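Local coordinates for protein-disulfide isomerase (Novosphingobium aromaticivorans, PDB 3GMF) that probably acts as a thiol-disulfide isomerase that rearranges disulfide bonds in other proteins, using a domain of the thioredoxin family, at residues 66-69 with 70-74; 76-79 with 80-83; 127-130 with 131-135; 134-137 with 138-141. All coordinates share one frame; numbering follows the deposited sequence.

All four contacts are local, each within one helix or across a helix end. They come in series along the helical region between strands 51-57 and 171-174. Interactions 1 and 2 lie on successive helices, their centres about 10 Å apart, with T71 packing on F79, and V74 on F79 and L82. Interaction 3 touches both: M130 CE lies 3.8 Å from I70 CG2, and also 3.8 Å from L82 CD2. Interactions 3 and 4 share G134 and M135, where one helix ends and the next begins. M135 packs on C73 of the C73-C143 disulfide. H83 of interaction 2 lies near, without touching, a thioredoxin-type CxxC motif, C27 and C30, probably the redox site.

Interaction 1: 66-69 with 70-74; sequences TVAL and ITNCV
I70 leans back on the turn before it, against T66. Its amide N gives a weak bond to T66 O at 3.4 Å. I70 CG1, turned beside its own backbone N, runs back along the same carbonyl and comes 3.4 Å from T66 O. T71 makes the regular helical bond: T71 N to V67 O is 3.0 Å and nearly straight, 170° at the hydrogen. The methyl T71 CG2 rests on the same carbonyl, 3.5 Å from V67 O. T71 OG1 has its stronger partner in the hydroxyl of Y25.

N72 grips A68 O twice. Its backbone N is 3.0 Å from A68 O, and its side-chain ND2 is closer, 2.8 Å from A68 O. The two donors arrive from opposite faces of the carbonyl plane. With CG turned back beside the backbone N (chi1 -73°), the amide folds over the preceding turn. A68 O lies only 10° out of the amide plane, so the N-H is well aimed. N72 ND2 also hydrogen-bonds to N57 OD1. A leucine here would probably cost A68 O its side-chain donor and leave N57 OD1 without this mate.

At C73, CB packs 3.4 Å from L69 O, and the sulfur is tied to C143 in a disulfide.

The segment lies largely buried in helix 62-73. V67 and T71 pack on helix 76-88, T66 and L69 on helix 113-123, and A68, L69 and N72 on helix 147-164. N57, at the end of strand 51-57, links N72 to the sheet.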
loop_
_atom_site.group_PDB
_atom_site.type_symbol
_atom_site.label_atom_id
_atom_site.label_comp_id
_atom_site.label_asym_id
_atom_site.label_seq_id
_atom_site.Cartn_x
_atom_site.Cartn_y
_atom_site.Cartn_z
ATOM N N THR A 66 -9.537 -0.458 3.882
ATOM C CA THR A 66 -9.511 -0.245 5.341
ATOM C C THR A 66 -8.074 -0.026 5.828
ATOM O O THR A 66 -7.803 0.905 6.583
ATOM C CB THR A 66 -10.178 -1.427 6.079
ATOM O OG1 THR A 66 -11.516 -1.607 5.598
ATOM C CG2 THR A 66 -10.210 -1.189 7.622
ATOM N N VAL A 67 -7.153 -0.878 5.377
ATOM C CA VAL A 67 -5.729 -0.687 5.711
ATOM C C VAL A 67 -5.174 0.649 5.177
ATOM O O VAL A 67 -4.463 1.374 5.889
ATOM C CB VAL A 67 -4.892 -1.852 5.207
ATOM C CG1 VAL A 67 -3.444 -1.610 5.557
ATOM C CG2 VAL A 67 -5.383 -3.139 5.857
ATOM N N ALA A 68 -5.536 0.986 3.939
ATOM C CA ALA A 68 -5.070 2.223 3.314
ATOM C C ALA A 68 -5.624 3.469 4.009
ATOM O O ALA A 68 -4.944 4.486 4.080
ATOM C CB ALA A 68 -5.383 2.238 1.810
ATOM N N LEU A 69 -6.832 3.385 4.562
ATOM C CA LEU A 69 -7.317 4.507 5.379
ATOM C C LEU A 69 -6.400 4.733 6.566
ATOM O O LEU A 69 -6.023 5.878 6.835
ATOM C CB LEU A 69 -8.767 4.309 5.829
ATOM C CG LEU A 69 -9.785 4.463 4.695
ATOM C CD1 LEU A 69 -11.089 3.751 5.110
ATOM C CD2 LEU A 69 -9.985 5.945 4.275
ATOM N N ILE A 70 -5.988 3.653 7.221
ATOM C CA ILE A 70 -5.120 3.730 8.399
ATOM C C ILE A 70 -3.766 4.329 8.021
ATOM O O ILE A 70 -3.365 5.350 8.591
ATOM C CB ILE A 70 -4.951 2.374 9.106
ATOM C CG1 ILE A 70 -6.317 1.775 9.504
ATOM C CG2 ILE A 70 -4.041 2.505 10.333
ATOM C CD1 ILE A 70 -6.248 0.309 9.959
ATOM N N THR A 71 -3.087 3.734 7.036
ATOM C CA THR A 71 -1.738 4.217 6.661
ATOM C C THR A 71 -1.747 5.659 6.107
ATOM O O THR A 71 -0.779 6.412 6.296
ATOM C CB THR A 71 -1.015 3.240 5.691
ATOM O OG1 THR A 71 -1.692 3.244 4.425
ATOM C CG2 THR A 71 -1.004 1.817 6.260
ATOM N N ASN A 72 -2.852 6.067 5.484
ATOM C CA ASN A 72 -2.957 7.429 4.955
ATOM C C ASN A 72 -3.443 8.488 5.949
ATOM O O ASN A 72 -3.425 9.677 5.607
ATOM C CB ASN A 72 -3.793 7.473 3.673
ATOM C CG ASN A 72 -3.051 6.892 2.476
ATOM O OD1 ASN A 72 -2.443 7.629 1.694
ATOM N ND2 ASN A 72 -3.091 5.563 2.337
ATOM N N CYS A 73 -3.803 8.069 7.147
ATOM C CA CYS A 73 -4.337 9.036 8.148
ATOM C C CYS A 73 -3.232 9.505 9.057
ATOM O O CYS A 73 -3.413 10.513 9.683
ATOM C CB CYS A 73 -5.547 8.497 8.943
ATOM S SG CYS A 73 -5.218 7.354 10.332
ATOM N N VAL A 74 -2.101 8.833 9.096
ATOM C CA VAL A 74 -0.942 9.247 9.894
ATOM C C VAL A 74 -0.119 10.324 9.167
ATOM O O VAL A 74 -0.207 10.442 7.944
ATOM C CB VAL A 74 -0.040 8.035 10.307
ATOM C CG1 VAL A 74 -0.772 7.095 11.255
ATOM C CG2 VAL A 74 0.511 7.287 9.090
#

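Interaction 2: 76-79 with 80-83; sequences PSRF and FTLH
F79, F80 and H83 form an aromatic cluster on the first turns of helix 76-88. F79 and F80 make a T-shaped pair. The edge of F79 at CD2 sits over the centre of the F80 ring, with the planes at 90° and the centroids 5.0 Å apart. On the F79 face, H83 CB makes a CH-pi contact 3.9 Å from the centroid of the F79 ring. The F79 and H83 rings are tilted by 22° and slid apart, so they barely overlap. CG anti to the backbone N in F79 (chi1 174°), as in H83, sets them side by side.

In the thioredoxin-type fold this cluster meets the sheet: all three residues touch V55 of strand 51-57, and F79 stacks on H8 of strand 7-10. H83 ND1 is hydrogen-bonded to the Y25 hydroxyl. With an alanine for F79, the F80 face would probably lose its edge partner and H83 CB the ring it rests on.

The backbone bond H83 N to F79 O is short, 2.8 Å, and L82 N reaches R78 O at 3.2 Å. Water 1 bridges P76 O (2.6 Å) to F80 N (3.0 Å). Water 3 joins S77 O to T81 N.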
loop_
_atom_site.group_PDB
_atom_site.type_symbol
_atom_site.label_atom_id
_atom_site.label_comp_id
_atom_site.label_asym_id
_atom_site.label_seq_id
_atom_site.Cartn_x
_atom_site.Cartn_y
_atom_site.Cartn_z
ATOM N N PRO A 76 2.957 12.065 7.214
ATOM C CA PRO A 76 3.926 11.563 6.222
ATOM C C PRO A 76 5.152 10.857 6.812
ATOM O O PRO A 76 5.547 9.802 6.315
ATOM C CB PRO A 76 4.344 12.828 5.472
ATOM C CG PRO A 76 3.141 13.695 5.531
ATOM C CD PRO A 76 2.436 13.394 6.831
ATOM N N SER A 77 5.707 11.406 7.894
ATOM C CA SER A 77 6.896 10.841 8.543
ATOM C C SER A 77 6.659 9.513 9.295
ATOM O O SER A 77 7.604 8.929 9.835
ATOM C CB SER A 77 7.515 11.882 9.486
ATOM O OG SER A 77 6.561 12.311 10.439
ATOM N N ARG A 78 5.399 9.071 9.336
ATOM C CA ARG A 78 5.028 7.796 9.940
ATOM C C ARG A 78 4.511 6.814 8.876
ATOM O O ARG A 78 4.528 5.595 9.093
ATOM C CB ARG A 78 4.009 8.010 11.074
ATOM C CG ARG A 78 3.295 6.756 11.581
ATOM C CD ARG A 78 3.403 6.559 13.094
ATOM N NE ARG A 78 2.720 5.338 13.538
ATOM C CZ ARG A 78 3.207 4.101 13.422
ATOM N NH1 ARG A 78 4.392 3.881 12.860
ATOM N NH2 ARG A 78 2.498 3.070 13.865
ATOM N N PHE A 79 4.074 7.336 7.722
ATOM C CA PHE A 79 3.543 6.463 6.633
ATOM C C PHE A 79 4.393 5.249 6.376
ATOM O O PHE A 79 3.878 4.124 6.379
ATOM C CB PHE A 79 3.371 7.199 5.289
ATOM C CG PHE A 79 2.963 6.274 4.152
ATOM C CD1 PHE A 79 1.635 5.866 4.019
ATOM C CD2 PHE A 79 3.916 5.776 3.249
ATOM C CE1 PHE A 79 1.252 4.990 2.989
ATOM C CE2 PHE A 79 3.539 4.898 2.210
ATOM C CZ PHE A 79 2.208 4.509 2.097
ATOM N N PHE A 80 5.677 5.475 6.097
ATOM C CA PHE A 80 6.521 4.398 5.582
ATOM C C PHE A 80 6.748 3.278 6.577
ATOM O O PHE A 80 6.760 2.113 6.179
ATOM C CB PHE A 80 7.826 4.933 4.975
ATOM C CG PHE A 80 7.664 5.408 3.565
ATOM C CD1 PHE A 80 7.694 4.497 2.509
ATOM C CD2 PHE A 80 7.440 6.754 3.284
ATOM C CE1 PHE A 80 7.525 4.919 1.202
ATOM C CE2 PHE A 80 7.263 7.188 1.954
ATOM C CZ PHE A 80 7.305 6.264 0.924
ATOM N N THR A 81 6.894 3.616 7.864
ATOM C CA THR A 81 7.017 2.583 8.895
ATOM C C THR A 81 5.738 1.754 9.000
ATOM O O THR A 81 5.793 0.536 9.090
ATOM C CB THR A 81 7.410 3.137 10.288
ATOM O OG1 THR A 81 6.723 4.369 10.547
ATOM C CG2 THR A 81 8.906 3.365 10.349
ATOM N N LEU A 82 4.596 2.423 8.950
ATOM C CA LEU A 82 3.307 1.753 9.069
ATOM C C LEU A 82 2.955 0.905 7.830
ATOM O O LEU A 82 2.506 -0.247 7.966
ATOM C CB LEU A 82 2.223 2.789 9.346
ATOM C CG LEU A 82 0.919 2.263 9.956
ATOM C CD1 LEU A 82 1.180 1.281 11.119
ATOM C CD2 LEU A 82 0.079 3.440 10.395
ATOM N N HIS A 83 3.147 1.484 6.652
ATOM C CA HIS A 83 2.998 0.787 5.371
ATOM C C HIS A 83 3.857 -0.478 5.335
ATOM O O HIS A 83 3.363 -1.552 5.008
ATOM C CB HIS A 83 3.360 1.737 4.219
ATOM C CG HIS A 83 3.432 1.079 2.870
ATOM N ND1 HIS A 83 2.317 0.880 2.078
ATOM C CD2 HIS A 83 4.482 0.588 2.171
ATOM C CE1 HIS A 83 2.681 0.283 0.955
ATOM N NE2 HIS A 83 3.994 0.106 0.983
HETATM O O HOH W 1 7.299 7.937 6.541
HETATM O O HOH W 2 8.091 6.281 11.822
HETATM O O HOH W 3 7.942 6.393 8.788
#

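Interaction 3: 127-130 with 131-135; sequences YDFM and AARGM
R133 folds back over F129 and meets it twice. R133 CB starts beside the last helical turn, 3.7 Å from M130 O. The chain is then extended from CG to NE (chi2 164°). CG and CD pass alongside the F129 carbonyl, and CD comes 3.7 Å from F129 O. NE lies above the ring rim, near CE2 and CZ. The guanidinium is stacked flat on the ring, planes 9° apart, and R133 CZ is 3.9 Å from the centroid of the F129 ring. NH1 sits over the ring centre, and at the guanidinium edge it also donates to F129 O at 3.1 Å.

The backbone ends the helix in a Schellman motif with G134, at positive phi, as C-prime. M135 N bonds M130 O at 2.9 Å and G134 N bonds A131 O at 3.2 Å. Water 4 joins Y127 O to M135 O. The M130 and M135 side chains cross, with M130 CE 4.0 Å from M135 CB. R133 also rests on R78 and L82 of helix 76-88, and F129 meets F86 and W93.

The cation-pi stack and the in-plane N-H together fix the tilt of the guanidinium. Its positive charge beside a carbonyl at the helix C-terminus is probably favourable.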
loop_
_atom_site.group_PDB
_atom_site.type_symbol
_atom_site.label_atom_id
_atom_site.label_comp_id
_atom_site.label_asym_id
_atom_site.label_seq_id
_atom_site.Cartn_x
_atom_site.Cartn_y
_atom_site.Cartn_z
ATOM N N TYR A 127 -8.088 -2.936 15.497
ATOM C CA TYR A 127 -8.056 -2.181 16.750
ATOM C C TYR A 127 -6.876 -2.630 17.613
ATOM O O TYR A 127 -6.089 -1.789 18.040
ATOM C CB TYR A 127 -9.397 -2.283 17.491
ATOM C CG TYR A 127 -10.570 -1.808 16.663
ATOM C CD1 TYR A 127 -10.849 -0.447 16.525
ATOM C CD2 TYR A 127 -11.395 -2.722 16.000
ATOM C CE1 TYR A 127 -11.917 -0.003 15.744
ATOM C CE2 TYR A 127 -12.472 -2.289 15.222
ATOM C CZ TYR A 127 -12.723 -0.924 15.100
ATOM O OH TYR A 127 -13.792 -0.504 14.338
ATOM N N ASP A 128 -6.733 -3.947 17.809
ATOM C CA ASP A 128 -5.593 -4.527 18.536
ATOM C C ASP A 128 -4.246 -4.310 17.832
ATOM O O ASP A 128 -3.265 -3.938 18.479
ATOM C CB ASP A 128 -5.814 -6.028 18.809
ATOM C CG ASP A 128 -6.871 -6.290 19.888
ATOM O OD1 ASP A 128 -7.407 -5.328 20.481
ATOM O OD2 ASP A 128 -7.175 -7.477 20.140
ATOM N N PHE A 129 -4.206 -4.533 16.514
ATOM C CA PHE A 129 -3.008 -4.296 15.706
ATOM C C PHE A 129 -2.477 -2.856 15.865
ATOM O O PHE A 129 -1.273 -2.636 16.037
ATOM C CB PHE A 129 -3.300 -4.598 14.213
ATOM C CG PHE A 129 -2.073 -4.624 13.334
ATOM C CD1 PHE A 129 -1.362 -5.806 13.146
ATOM C CD2 PHE A 129 -1.641 -3.476 12.670
ATOM C CE1 PHE A 129 -0.233 -5.841 12.330
ATOM C CE2 PHE A 129 -0.516 -3.502 11.863
ATOM C CZ PHE A 129 0.189 -4.687 11.687
ATOM N N MET A 130 -3.377 -1.882 15.816
ATOM C CA MET A 130 -2.977 -0.473 15.877
ATOM C C MET A 130 -2.760 0.048 17.302
ATOM O O MET A 130 -1.984 0.990 17.508
ATOM C CB MET A 130 -3.958 0.391 15.092
ATOM C CG MET A 130 -3.825 0.180 13.575
ATOM S SD MET A 130 -2.160 0.387 12.905
ATOM C CE MET A 130 -1.806 2.085 13.352
ATOM N N ALA A 131 -3.434 -0.569 18.266
ATOM C CA ALA A 131 -3.228 -0.271 19.695
ATOM C C ALA A 131 -1.815 -0.654 20.105
ATOM O O ALA A 131 -1.164 0.068 20.861
ATOM C CB ALA A 131 -4.237 -1.003 20.554
ATOM N N ALA A 132 -1.339 -1.778 19.573
ATOM C CA ALA A 132 0.035 -2.230 19.794
ATOM C C ALA A 132 1.077 -1.313 19.129
ATOM O O ALA A 132 2.280 -1.493 19.318
ATOM C CB ALA A 132 0.193 -3.673 19.325
ATOM N N ARG A 133 0.598 -0.331 18.362
ATOM C CA ARG A 133 1.444 0.642 17.674
ATOM C C ARG A 133 1.063 2.086 18.021
ATOM O O ARG A 133 1.343 3.019 17.257
ATOM C CB ARG A 133 1.384 0.414 16.164
ATOM C CG ARG A 133 2.132 -0.820 15.734
ATOM C CD ARG A 133 1.769 -1.265 14.330
ATOM N NE ARG A 133 2.621 -2.377 13.932
ATOM C CZ ARG A 133 2.385 -3.654 14.227
ATOM N NH1 ARG A 133 1.295 -4.010 14.910
ATOM N NH2 ARG A 133 3.243 -4.583 13.827
ATOM N N GLY A 134 0.409 2.259 19.167
ATOM C CA GLY A 134 0.177 3.585 19.728
ATOM C C GLY A 134 -1.126 4.277 19.373
ATOM O O GLY A 134 -1.478 5.273 20.006
ATOM N N MET A 135 -1.838 3.760 18.369
ATOM C CA MET A 135 -3.108 4.345 17.934
ATOM C C MET A 135 -4.276 3.754 18.725
ATOM O O MET A 135 -4.577 2.567 18.600
ATOM C CB MET A 135 -3.316 4.131 16.421
ATOM C CG MET A 135 -4.550 4.826 15.838
ATOM S SD MET A 135 -4.817 4.620 14.051
ATOM C CE MET A 135 -3.610 5.755 13.363
HETATM O O HOH W 4 -6.704 0.955 18.241
#

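Interaction 4: 134-137 with 138-141; sequences GMDR and STLD
D136 leads into helix 137-144 and meets its first turn. The backbone passes from an extended D136 (psi 177°) straight into helix at R137. Two helical bonds follow: L140 N to D136 O at 3.0 Å and D141 N to R137 O at 2.7 Å.

D136 is the N-cap. Its CG stands between its own N and carbonyl carbon (chi1 55°), which turns OD1 toward the helix start. T139 N meets D136 OD1 nearly along the C-O axis at 2.9 Å. T139 OG1 donates to D136 OD1 at 2.8 Å from above the carboxylate plane. S138 OG, in one of its two conformers, also donates to D136 OD1. One carboxylate oxygen thus gathers several donors, and the helix start would probably favour its negative charge. Water 5 accepts from D136 N and donates to T139 OG1.

Next to the cap the contact turns apolar. M135 CG packs on the T139 methyl, 3.8 Å from T139 CG2. M135 SD lies 3.9 Å from L140 CB.

Helix 137-144 packs here against two others. L140 and D141 touch Y127 of helix 126-131, and R137 makes a cation-pi contact with the Y127 ring. L140 also reaches I70 of helix 62-73.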
loop_
_atom_site.group_PDB
_atom_site.type_symbol
_atom_site.label_atom_id
_atom_site.label_comp_id
_atom_site.label_asym_id
_atom_site.label_seq_id
_atom_site.Cartn_x
_atom_site.Cartn_y
_atom_site.Cartn_z
ATOM N N GLY A 134 0.409 2.259 19.167
ATOM C CA GLY A 134 0.177 3.585 19.728
ATOM C C GLY A 134 -1.126 4.277 19.373
ATOM O O GLY A 134 -1.478 5.273 20.006
ATOM N N MET A 135 -1.838 3.760 18.369
ATOM C CA MET A 135 -3.108 4.345 17.934
ATOM C C MET A 135 -4.276 3.754 18.725
ATOM O O MET A 135 -4.577 2.567 18.600
ATOM C CB MET A 135 -3.316 4.131 16.421
ATOM C CG MET A 135 -4.550 4.826 15.838
ATOM S SD MET A 135 -4.817 4.620 14.051
ATOM C CE MET A 135 -3.610 5.755 13.363
ATOM N N ASP A 136 -4.943 4.586 19.525
ATOM C CA ASP A 136 -6.076 4.125 20.336
ATOM C C ASP A 136 -7.340 3.955 19.491
ATOM O O ASP A 136 -7.329 4.252 18.292
ATOM C CB ASP A 136 -6.320 5.045 21.552
ATOM C CG ASP A 136 -6.502 6.513 21.174
ATOM O OD1 ASP A 136 -7.254 6.825 20.226
ATOM O OD2 ASP A 136 -5.896 7.375 21.852
ATOM N N ARG A 137 -8.415 3.482 20.120
ATOM C CA ARG A 137 -9.687 3.261 19.440
ATOM C C ARG A 137 -10.306 4.544 18.852
ATOM O O ARG A 137 -10.803 4.518 17.729
ATOM C CB ARG A 137 -10.683 2.545 20.359
ATOM C CG ARG A 137 -11.959 2.076 19.656
ATOM C CD ARG A 137 -12.799 1.182 20.549
ATOM N NE ARG A 137 -12.364 -0.214 20.514
ATOM C CZ ARG A 137 -12.832 -1.129 19.666
ATOM N NH1 ARG A 137 -13.754 -0.805 18.764
ATOM N NH2 ARG A 137 -12.373 -2.374 19.716
ATOM N N SER A 138 -10.254 5.650 19.596
ATOM C CA SER A 138 -10.838 6.920 19.153
ATOM C C SER A 138 -10.134 7.494 17.921
ATOM O O SER A 138 -10.786 8.017 17.015
ATOM C CB SER A 138 -10.850 7.948 20.295
ATOM O OG SER A 138 -9.536 8.238 20.751
ATOM N N THR A 139 -8.803 7.400 17.900
ATOM C CA THR A 139 -8.014 7.847 16.751
ATOM C C THR A 139 -8.308 6.942 15.546
ATOM O O THR A 139 -8.488 7.435 14.425
ATOM C CB THR A 139 -6.499 7.858 17.068
ATOM O OG1 THR A 139 -6.271 8.629 18.253
ATOM C CG2 THR A 139 -5.680 8.462 15.921
ATOM N N LEU A 140 -8.398 5.631 15.792
ATOM C CA LEU A 140 -8.689 4.677 14.702
ATOM C C LEU A 140 -10.120 4.829 14.170
ATOM O O LEU A 140 -10.330 4.791 12.953
ATOM C CB LEU A 140 -8.359 3.222 15.095
ATOM C CG LEU A 140 -8.573 2.107 14.048
ATOM C CD1 LEU A 140 -7.883 2.416 12.725
ATOM C CD2 LEU A 140 -8.108 0.765 14.552
ATOM N N ASP A 141 -11.086 5.050 15.063
ATOM C CA ASP A 141 -12.480 5.325 14.660
ATOM C C ASP A 141 -12.612 6.492 13.674
ATOM O O ASP A 141 -13.341 6.377 12.684
ATOM C CB ASP A 141 -13.373 5.626 15.875
ATOM C CG ASP A 141 -13.713 4.388 16.687
ATOM O OD1 ASP A 141 -13.642 3.263 16.146
ATOM O OD2 ASP A 141 -14.056 4.553 17.878
HETATM O O HOH W 5 -3.898 7.442 19.754
#